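Local coordinates for protein putative cathepsin d (Ixodes ricinus, PDB 5N7Q) that probably cleaves proteins within the chain as a tick aspartic endopeptidase of the pepsin-like A1 family, and binds the inhibitor pepstatin A, at residues Thr26-Phe31 against Val92-Ser97; Phe75-Val78 against Asn83-Gly86; Glu239-Asn244 against Gly255-Asp260. One frame throughout, in Å; residues are numbered along the deposited sequence.

Contact 1: residues Thr26-Phe31 against Val92-Ser97; sequences TPPQDF and VCRIGS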
loop_
_atom_site.group_PDB
_atom_site.type_symbol
_atom_site.label_atom_id
_atom_site.label_comp_id
_atom_site.label_asym_id
_atom_site.label_seq_id
_atom_site.Cartn_x
_atom_site.Cartn_y
_atom_site.Cartn_z
ATOM N N THR A 26 8.231 8.836 -24.532
ATOM C CA THR A 26 7.982 8.505 -25.939
ATOM C C THR A 26 9.347 8.421 -26.643
ATOM O O THR A 26 10.017 9.426 -26.751
ATOM C CB THR A 26 7.118 9.584 -26.613
ATOM O OG1 THR A 26 5.942 9.813 -25.806
ATOM C CG2 THR A 26 6.713 9.161 -27.987
ATOM N N PRO A 27 9.786 7.244 -27.078
ATOM C CA PRO A 27 9.087 5.972 -26.910
ATOM C C PRO A 27 9.074 5.511 -25.445
ATOM O O PRO A 27 9.783 6.085 -24.623
ATOM C CB PRO A 27 9.924 5.004 -27.762
ATOM C CG PRO A 27 11.274 5.608 -27.803
ATOM C CD PRO A 27 11.071 7.088 -27.788
ATOM N N PRO A 28 8.284 4.473 -25.136
ATOM C CA PRO A 28 8.140 4.053 -23.734
ATOM C C PRO A 28 9.425 3.579 -23.075
ATOM O O PRO A 28 10.200 2.808 -23.667
ATOM C CB PRO A 28 7.120 2.908 -23.819
ATOM C CG PRO A 28 6.341 3.202 -25.062
ATOM C CD PRO A 28 7.359 3.744 -26.015
ATOM N N GLN A 29 9.666 4.068 -21.865
ATOM C CA GLN A 29 10.691 3.552 -20.969
ATOM C C GLN A 29 9.984 2.804 -19.851
ATOM O O GLN A 29 9.101 3.353 -19.198
ATOM C CB GLN A 29 11.520 4.676 -20.393
ATOM C CG GLN A 29 12.254 5.476 -21.469
ATOM C CD GLN A 29 13.001 6.666 -20.899
ATOM O OE1 GLN A 29 13.630 6.578 -19.833
ATOM N NE2 GLN A 29 12.971 7.782 -21.625
ATOM N N ASP A 30 10.396 1.566 -19.626
ATOM C CA ASP A 30 9.646 0.647 -18.740
ATOM C C ASP A 30 10.200 0.614 -17.305
ATOM O O ASP A 30 11.402 0.642 -17.087
ATOM C CB ASP A 30 9.661 -0.747 -19.330
ATOM C CG ASP A 30 8.872 -0.861 -20.612
ATOM O OD1 ASP A 30 7.874 -0.154 -20.802
ATOM O OD2 ASP A 30 9.266 -1.718 -21.449
ATOM N N PHE A 31 9.278 0.541 -16.338
ATOM C CA PHE A 31 9.609 0.476 -14.907
ATOM C C PHE A 31 8.654 -0.433 -14.177
ATOM O O PHE A 31 7.607 -0.835 -14.713
ATOM C CB PHE A 31 9.499 1.871 -14.274
ATOM C CG PHE A 31 10.332 2.911 -14.978
ATOM C CD1 PHE A 31 9.846 3.624 -16.076
ATOM C CD2 PHE A 31 11.622 3.154 -14.543
ATOM C CE1 PHE A 31 10.670 4.529 -16.736
ATOM C CE2 PHE A 31 12.430 4.059 -15.193
ATOM C CZ PHE A 31 11.951 4.747 -16.285
ATOM N N VAL A 92 4.526 11.636 -20.460
ATOM C CA VAL A 92 3.453 10.657 -20.612
ATOM C C VAL A 92 3.705 9.473 -19.678
ATOM O O VAL A 92 4.822 8.989 -19.611
ATOM C CB VAL A 92 3.406 10.147 -22.072
ATOM C CG1 VAL A 92 2.418 8.989 -22.223
ATOM C CG2 VAL A 92 3.044 11.280 -23.031
ATOM N N CYS A 93 2.659 9.001 -18.985
ATOM C CA CYS A 93 2.711 7.819 -18.103
ATOM C C CYS A 93 1.654 6.832 -18.588
ATOM O O CYS A 93 0.503 7.220 -18.813
ATOM C CB CYS A 93 2.400 8.215 -16.659
ATOM S SG CYS A 93 2.347 6.828 -15.478
ATOM N N ARG A 94 2.063 5.587 -18.810
ATOM C CA ARG A 94 1.153 4.545 -19.287
ATOM C C ARG A 94 0.965 3.452 -18.261
ATOM O O ARG A 94 1.930 2.912 -17.719
ATOM C CB ARG A 94 1.676 3.911 -20.581
ATOM C CG ARG A 94 1.840 4.915 -21.692
ATOM C CD ARG A 94 2.307 4.252 -22.969
ATOM N NE ARG A 94 2.786 5.236 -23.920
ATOM C CZ ARG A 94 3.941 5.897 -23.812
ATOM N NH1 ARG A 94 4.784 5.695 -22.783
ATOM N NH2 ARG A 94 4.277 6.757 -24.770
ATOM N N ILE A 95 -0.307 3.117 -18.056
ATOM C CA ILE A 95 -0.751 1.989 -17.246
ATOM C C ILE A 95 -1.699 1.167 -18.119
ATOM O O ILE A 95 -2.745 1.661 -18.539
ATOM C CB ILE A 95 -1.514 2.444 -15.996
ATOM C CG1 ILE A 95 -0.595 3.252 -15.075
ATOM C CG2 ILE A 95 -2.143 1.241 -15.294
ATOM C CD1 ILE A 95 -1.324 3.943 -13.938
ATOM N N GLY A 96 -1.279 -0.039 -18.480
ATOM C CA GLY A 96 -2.005 -0.824 -19.473
ATOM C C GLY A 96 -2.200 0.008 -20.733
ATOM O O GLY A 96 -1.228 0.596 -21.233
ATOM N N SER A 97 -3.431 0.089 -21.223
ATOM C CA SER A 97 -3.739 0.872 -22.420
ATOM C C SER A 97 -4.083 2.331 -22.111
ATOM O O SER A 97 -4.411 3.099 -23.022
ATOM C CB SER A 97 -4.874 0.198 -23.216
ATOM O OG SER A 97 -6.089 0.305 -22.511
#

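Contact 2: residues Phe75-Val78 against Asn83-Gly86; sequences FTIV and NVEG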
loop_
_atom_site.group_PDB
_atom_site.type_symbol
_atom_site.label_atom_id
_atom_site.label_comp_id
_atom_site.label_asym_id
_atom_site.label_seq_id
_atom_site.Cartn_x
_atom_site.Cartn_y
_atom_site.Cartn_z
ATOM N N PHE A 75 12.185 18.117 -4.962
ATOM C CA PHE A 75 11.169 17.406 -4.173
ATOM C C PHE A 75 11.866 16.507 -3.153
ATOM O O PHE A 75 12.947 16.001 -3.397
ATOM C CB PHE A 75 10.183 16.627 -5.043
ATOM C CG PHE A 75 10.691 15.277 -5.482
ATOM C CD1 PHE A 75 11.524 15.156 -6.577
ATOM C CD2 PHE A 75 10.333 14.122 -4.788
ATOM C CE1 PHE A 75 12.012 13.909 -6.969
ATOM C CE2 PHE A 75 10.808 12.883 -5.176
ATOM C CZ PHE A 75 11.652 12.776 -6.261
ATOM N N THR A 76 11.203 16.330 -2.012
ATOM C CA THR A 76 11.683 15.424 -0.968
ATOM C C THR A 76 10.474 14.762 -0.346
ATOM O O THR A 76 9.466 15.408 -0.052
ATOM C CB THR A 76 12.537 16.125 0.102
ATOM O OG1 THR A 76 13.126 15.142 0.965
ATOM C CG2 THR A 76 11.730 17.143 0.906
ATOM N N ILE A 77 10.575 13.450 -0.164
ATOM C CA ILE A 77 9.473 12.706 0.450
ATOM C C ILE A 77 10.035 11.791 1.507
ATOM O O ILE A 77 11.078 11.139 1.287
ATOM C CB ILE A 77 8.651 11.860 -0.554
ATOM C CG1 ILE A 77 8.342 12.643 -1.821
ATOM C CG2 ILE A 77 7.352 11.377 0.089
ATOM C CD1 ILE A 77 7.716 11.833 -2.933
ATOM N N VAL A 78 9.331 11.745 2.633
ATOM C CA VAL A 78 9.681 10.890 3.746
ATOM C C VAL A 78 8.597 9.824 3.888
ATOM O O VAL A 78 7.421 10.165 4.010
ATOM C CB VAL A 78 9.781 11.729 5.032
ATOM C CG1 VAL A 78 10.203 10.879 6.222
ATOM C CG2 VAL A 78 10.802 12.845 4.854
ATOM N N ASN A 83 13.291 7.213 2.179
ATOM C CA ASN A 83 13.102 8.564 1.695
ATOM C C ASN A 83 13.706 8.762 0.344
ATOM O O ASN A 83 14.543 7.980 -0.113
ATOM C CB ASN A 83 13.775 9.543 2.606
ATOM C CG ASN A 83 15.241 9.391 2.550
ATOM O OD1 ASN A 83 15.965 10.219 1.982
ATOM N ND2 ASN A 83 15.699 8.296 3.083
ATOM N N VAL A 84 13.266 9.847 -0.281
ATOM C CA VAL A 84 13.648 10.153 -1.660
ATOM C C VAL A 84 13.763 11.657 -1.846
ATOM O O VAL A 84 13.020 12.439 -1.248
ATOM C CB VAL A 84 12.676 9.483 -2.688
ATOM C CG1 VAL A 84 11.262 9.984 -2.522
ATOM C CG2 VAL A 84 13.175 9.626 -4.120
ATOM N N GLU A 85 14.728 12.060 -2.662
ATOM C CA GLU A 85 14.835 13.450 -3.069
ATOM C C GLU A 85 15.368 13.533 -4.489
ATOM O O GLU A 85 16.100 12.653 -4.969
ATOM C CB GLU A 85 15.693 14.247 -2.092
ATOM C CG GLU A 85 17.129 13.851 -2.042
ATOM C CD GLU A 85 17.957 14.743 -1.125
ATOM O OE1 GLU A 85 19.083 15.128 -1.544
ATOM O OE2 GLU A 85 17.474 15.056 -0.005
ATOM N N GLY A 86 14.930 14.557 -5.206
ATOM C CA GLY A 86 15.414 14.794 -6.559
ATOM C C GLY A 86 14.720 16.021 -7.123
ATOM O O GLY A 86 14.417 16.948 -6.363
#

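Contact 3: residues Glu239-Asn244 against Gly255-Asp260; sequences EVDSLN and GQYLLD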
loop_
_atom_site.group_PDB
_atom_site.type_symbol
_atom_site.label_atom_id
_atom_site.label_comp_id
_atom_site.label_asym_id
_atom_site.label_seq_id
_atom_site.Cartn_x
_atom_site.Cartn_y
_atom_site.Cartn_z
ATOM N N GLU A 239 -1.668 -0.112 22.217
ATOM C CA GLU A 239 -2.665 -1.106 21.871
ATOM C C GLU A 239 -2.047 -2.307 21.180
ATOM O O GLU A 239 -2.420 -3.415 21.487
ATOM C CB GLU A 239 -3.763 -0.465 21.024
ATOM C CG GLU A 239 -4.526 0.554 21.876
ATOM C CD GLU A 239 -5.947 0.839 21.438
ATOM O OE1 GLU A 239 -6.451 1.928 21.784
ATOM O OE2 GLU A 239 -6.599 0.002 20.819
ATOM N N VAL A 240 -1.108 -2.071 20.264
ATOM C CA VAL A 240 -0.421 -3.158 19.595
ATOM C C VAL A 240 0.450 -3.954 20.568
ATOM O O VAL A 240 0.525 -5.182 20.473
ATOM C CB VAL A 240 0.383 -2.630 18.403
ATOM C CG1 VAL A 240 1.231 -3.724 17.762
ATOM C CG2 VAL A 240 -0.549 -2.009 17.365
ATOM N N ASP A 241 1.076 -3.263 21.515
ATOM C CA ASP A 241 1.794 -3.982 22.598
ATOM C C ASP A 241 0.853 -4.991 23.312
ATOM O O ASP A 241 1.204 -6.143 23.491
ATOM C CB ASP A 241 2.380 -2.997 23.627
ATOM C CG ASP A 241 3.569 -2.229 23.132
ATOM O OD1 ASP A 241 4.180 -2.568 22.091
ATOM O OD2 ASP A 241 3.922 -1.230 23.811
ATOM N N SER A 242 -0.327 -4.516 23.712
ATOM C CA SER A 242 -1.305 -5.352 24.394
ATOM C C SER A 242 -1.856 -6.478 23.524
ATOM O O SER A 242 -2.004 -7.616 23.987
ATOM C CB SER A 242 -2.441 -4.511 24.955
ATOM O OG SER A 242 -1.934 -3.552 25.872
ATOM N N LEU A 243 -2.158 -6.173 22.261
ATOM C CA LEU A 243 -2.609 -7.212 21.349
ATOM C C LEU A 243 -1.554 -8.310 21.229
ATOM O O LEU A 243 -1.873 -9.484 21.332
ATOM C CB LEU A 243 -2.950 -6.625 19.976
ATOM C CG LEU A 243 -3.427 -7.599 18.903
ATOM C CD1 LEU A 243 -4.595 -8.451 19.354
ATOM C CD2 LEU A 243 -3.801 -6.818 17.653
ATOM N N ASN A 244 -0.315 -7.911 20.989
ATOM C CA ASN A 244 0.761 -8.897 20.935
ATOM C C ASN A 244 0.961 -9.678 22.227
ATOM O O ASN A 244 1.191 -10.875 22.156
ATOM C CB ASN A 244 2.059 -8.269 20.425
ATOM C CG ASN A 244 2.065 -8.159 18.920
ATOM O OD1 ASN A 244 2.205 -9.186 18.237
ATOM N ND2 ASN A 244 1.835 -6.968 18.394
ATOM N N GLY A 255 11.546 -3.943 14.779
ATOM C CA GLY A 255 10.277 -3.207 14.769
ATOM C C GLY A 255 9.022 -4.053 14.884
ATOM O O GLY A 255 7.903 -3.491 14.944
ATOM N N GLN A 256 9.211 -5.381 14.903
ATOM C CA GLN A 256 8.120 -6.344 14.935
ATOM C C GLN A 256 8.200 -7.359 16.078
ATOM O O GLN A 256 9.259 -7.855 16.507
ATOM C CB GLN A 256 8.011 -7.147 13.628
ATOM C CG GLN A 256 7.528 -6.356 12.420
ATOM C CD GLN A 256 8.612 -5.440 11.885
ATOM O OE1 GLN A 256 9.702 -5.899 11.552
ATOM N NE2 GLN A 256 8.328 -4.131 11.826
ATOM N N TYR A 257 7.012 -7.721 16.497
ATOM C CA TYR A 257 6.831 -8.801 17.414
ATOM C C TYR A 257 6.977 -10.146 16.702
ATOM O O TYR A 257 6.574 -10.282 15.559
ATOM C CB TYR A 257 5.467 -8.661 18.062
ATOM C CG TYR A 257 5.457 -7.610 19.155
ATOM C CD1 TYR A 257 5.885 -7.952 20.434
ATOM C CD2 TYR A 257 5.044 -6.305 18.920
ATOM C CE1 TYR A 257 5.882 -7.041 21.456
ATOM C CE2 TYR A 257 5.024 -5.363 19.960
ATOM C CZ TYR A 257 5.471 -5.749 21.214
ATOM O OH TYR A 257 5.474 -4.857 22.277
ATOM N N LEU A 258 7.537 -11.122 17.411
ATOM C CA LEU A 258 7.730 -12.485 16.872
ATOM C C LEU A 258 6.870 -13.478 17.620
ATOM O O LEU A 258 6.636 -13.340 18.838
ATOM C CB LEU A 258 9.182 -12.911 17.005
ATOM C CG LEU A 258 10.200 -11.970 16.360
ATOM C CD1 LEU A 258 11.603 -12.470 16.670
ATOM C CD2 LEU A 258 9.964 -11.819 14.873
ATOM N N LEU A 259 6.434 -14.498 16.891
ATOM C CA LEU A 259 5.563 -15.546 17.405
ATOM C C LEU A 259 6.306 -16.863 17.309
ATOM O O LEU A 259 7.081 -17.086 16.378
ATOM C CB LEU A 259 4.276 -15.597 16.589
ATOM C CG LEU A 259 3.407 -14.346 16.769
ATOM C CD1 LEU A 259 2.429 -14.172 15.629
ATOM C CD2 LEU A 259 2.662 -14.355 18.107
ATOM N N ASP A 260 6.074 -17.747 18.268
ATOM C CA ASP A 260 6.660 -19.094 18.167
ATOM C C ASP A 260 6.092 -19.845 16.950
ATOM O O ASP A 260 4.906 -20.125 16.916
ATOM C CB ASP A 260 6.381 -19.873 19.449
ATOM C CG ASP A 260 7.118 -21.203 19.500
ATOM O OD1 ASP A 260 7.378 -21.832 18.445
ATOM O OD2 ASP A 260 7.470 -21.602 20.626
#

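Contact 1: residues Thr26-Phe31 against Val92-Ser97
Pro-28 sets its ring against one face of the Arg-94 guanidinium, with CG 3.8 Å from Arg-94 CZ and 3.7 Å from Arg-94 NH1, so the proline sits off-centre, toward the NH1 side of the flat group. On the opposite face Val-92, two residues back on the arginine's own strand, places its CG1 methyl over the centre in the conformer given, 3.8 Å above the plane of the Arg-94 guanidinium. Thr-26 comes in differently: its side chain crosses that of Arg-94 at about a right angle and brings OG1 to the edge of the guanidinium, 3.6 Å from Arg-94 NH2. This is an approach near the plane and not a hydrogen bond; the Thr-26 hydroxyl is bonded to Thr-67 OG1 instead.

The arginine reaches the proline because its chain is stretched from CG to NE and CG stands anti to the carbonyl carbon (chi1 -59°). Its polar end is held from outside the two segments, where NH1 bonds to Gly-25 O and Ser-23 OG. Those two bonds would be the main limit on rotation of the group. Asp-30 has the opposite charge, but its OD1 remains 6.9 Å from Arg-94 NH1, so any attraction acts at a distance. No hydrogen bond joins the segments directly; strand 17-24 pairs with both strands 29-36 and 82-95. Thr-26 and Pro-28 belong to the turn linking strands 17-24 and 29-36, and the contact is an arginine-proline packing at the surface of the amino-terminal beta lobe of a pepsin-like fold.

Contact 2: residues Phe75-Val78 against Asn83-Gly86
Phe-75 and Gly-86 open an antiparallel ladder in the beta hairpin of strands 69-79 and 82-95, which corresponds to the active-site flap of pepsin-like proteases. Backbone hydrogen bonds come first. Phe-75 and Gly-86 form one hydrogen-bonded pair, and Ile-77 and Val-84 form the next, in which Ile-77 N lies 2.9 Å from Val-84 O. Thr-76 with Glu-85 and Val-78 with Asn-83 are the alternating non-hydrogen-bonded pairs. Here CA-H groups supplement the ladder: Glu-85 CA approaches Phe-75 O to 3.2 Å, and Thr-76 CA approaches Val-84 O to 3.3 Å.

Apolar contacts gather on the face carrying Phe-75, Ile-77 and Val-84. The side chains of Ile-77 and Val-84 lie side by side and point the same way, with Ile-77 CB 3.8 Å from Val-84 CG1. That same methyl also meets Phe-75 CE2 at 4.0 Å, so this one group touches both Ile-77 and Phe-75. Trp-43 packs on all three side chains, while Ile-77 also touches an apolar side chain of the bound peptide. Val-78 offers it backbone hydrogen bonds, consistent with the flap's role in holding ligand.

The face carrying Thr-76, Val-78, Asn-83 and Glu-85 makes fewer side-chain contacts across the pair.

Aromatic packing is against backbone. With chi1 at 82°, the Phe-75 ring is swung between its backbone N and carbonyl carbon and leans over the partner strand, where a beta carbon at position 86 would probably be tight against CE1; Phe-75 CE1 lies 3.4 Å from Gly-86 C, and Gly-86 N sits 3.4 Å above the Phe-75 ring plane, toward its rim.

Contact 3: residues Glu239-Asn244 against Gly255-Asp260
Val-240 O is gripped twice within its own helix: Asn-244 N makes the regular helical bond, and Asn-244 ND2 adds a second at 3.0 Å from the opposite face of the carbonyl plane. ND2 also donates to Phe-302 O, and OD1 is bonded to Ser-300 OG, so the amide of this buried asparagine is fixed in rotation.

Held this way, it forms a flat platform for Tyr-257. The amide and phenol planes are only 15° apart and stacked, with Asn-244 CG 3.4 Å from Tyr-257 CG. Asn-244 CB lies over the Tyr-257 ring centre, 3.8 Å from the centroid, as a CH-pi contact.

At the far end of the ring, Tyr-257 OH donates to Asp-241 OD1 over 2.6 Å. The carboxylate stands steeply to the ring, its plane 74° from it, and the hydroxyl meets OD1 from above the carboxylate plane. Asp-241 and Asn-244, three residues apart, thus engage the tyrosine by its hydroxyl and its face.

The Asn-244 amide ties helix 237-247 to strand 295-304, and the backbone of Tyr-257 ties segment 255-260 to the same strand through Ser-300: a helix joined to an extended segment beside that strand, in the carboxy-terminal lobe of the bilobal pepsin fold.

How the contacts relate
The three contacts illustrate how chemistry follows place in a two-lobed protease. Contacts 1 and 2 both draw on strand 82-95, yet at separate stretches whose nearest atoms are about 12 Å apart. Contact 1 is superficial and has no hydrogen bond between its segments, relying on proline packed against the face of a guanidinium; contact 2 is partly buried, a backbone ladder with one apolar face near the bound peptide. Contact 3, also partly buried, lies across the chain's centre from contact 1, their centres about 42 Å apart, and joins a helix to an extended segment through one hydroxyl-carboxylate bond and an amide-aromatic stack. Only contact 2 approaches the predicted catalytic aspartates.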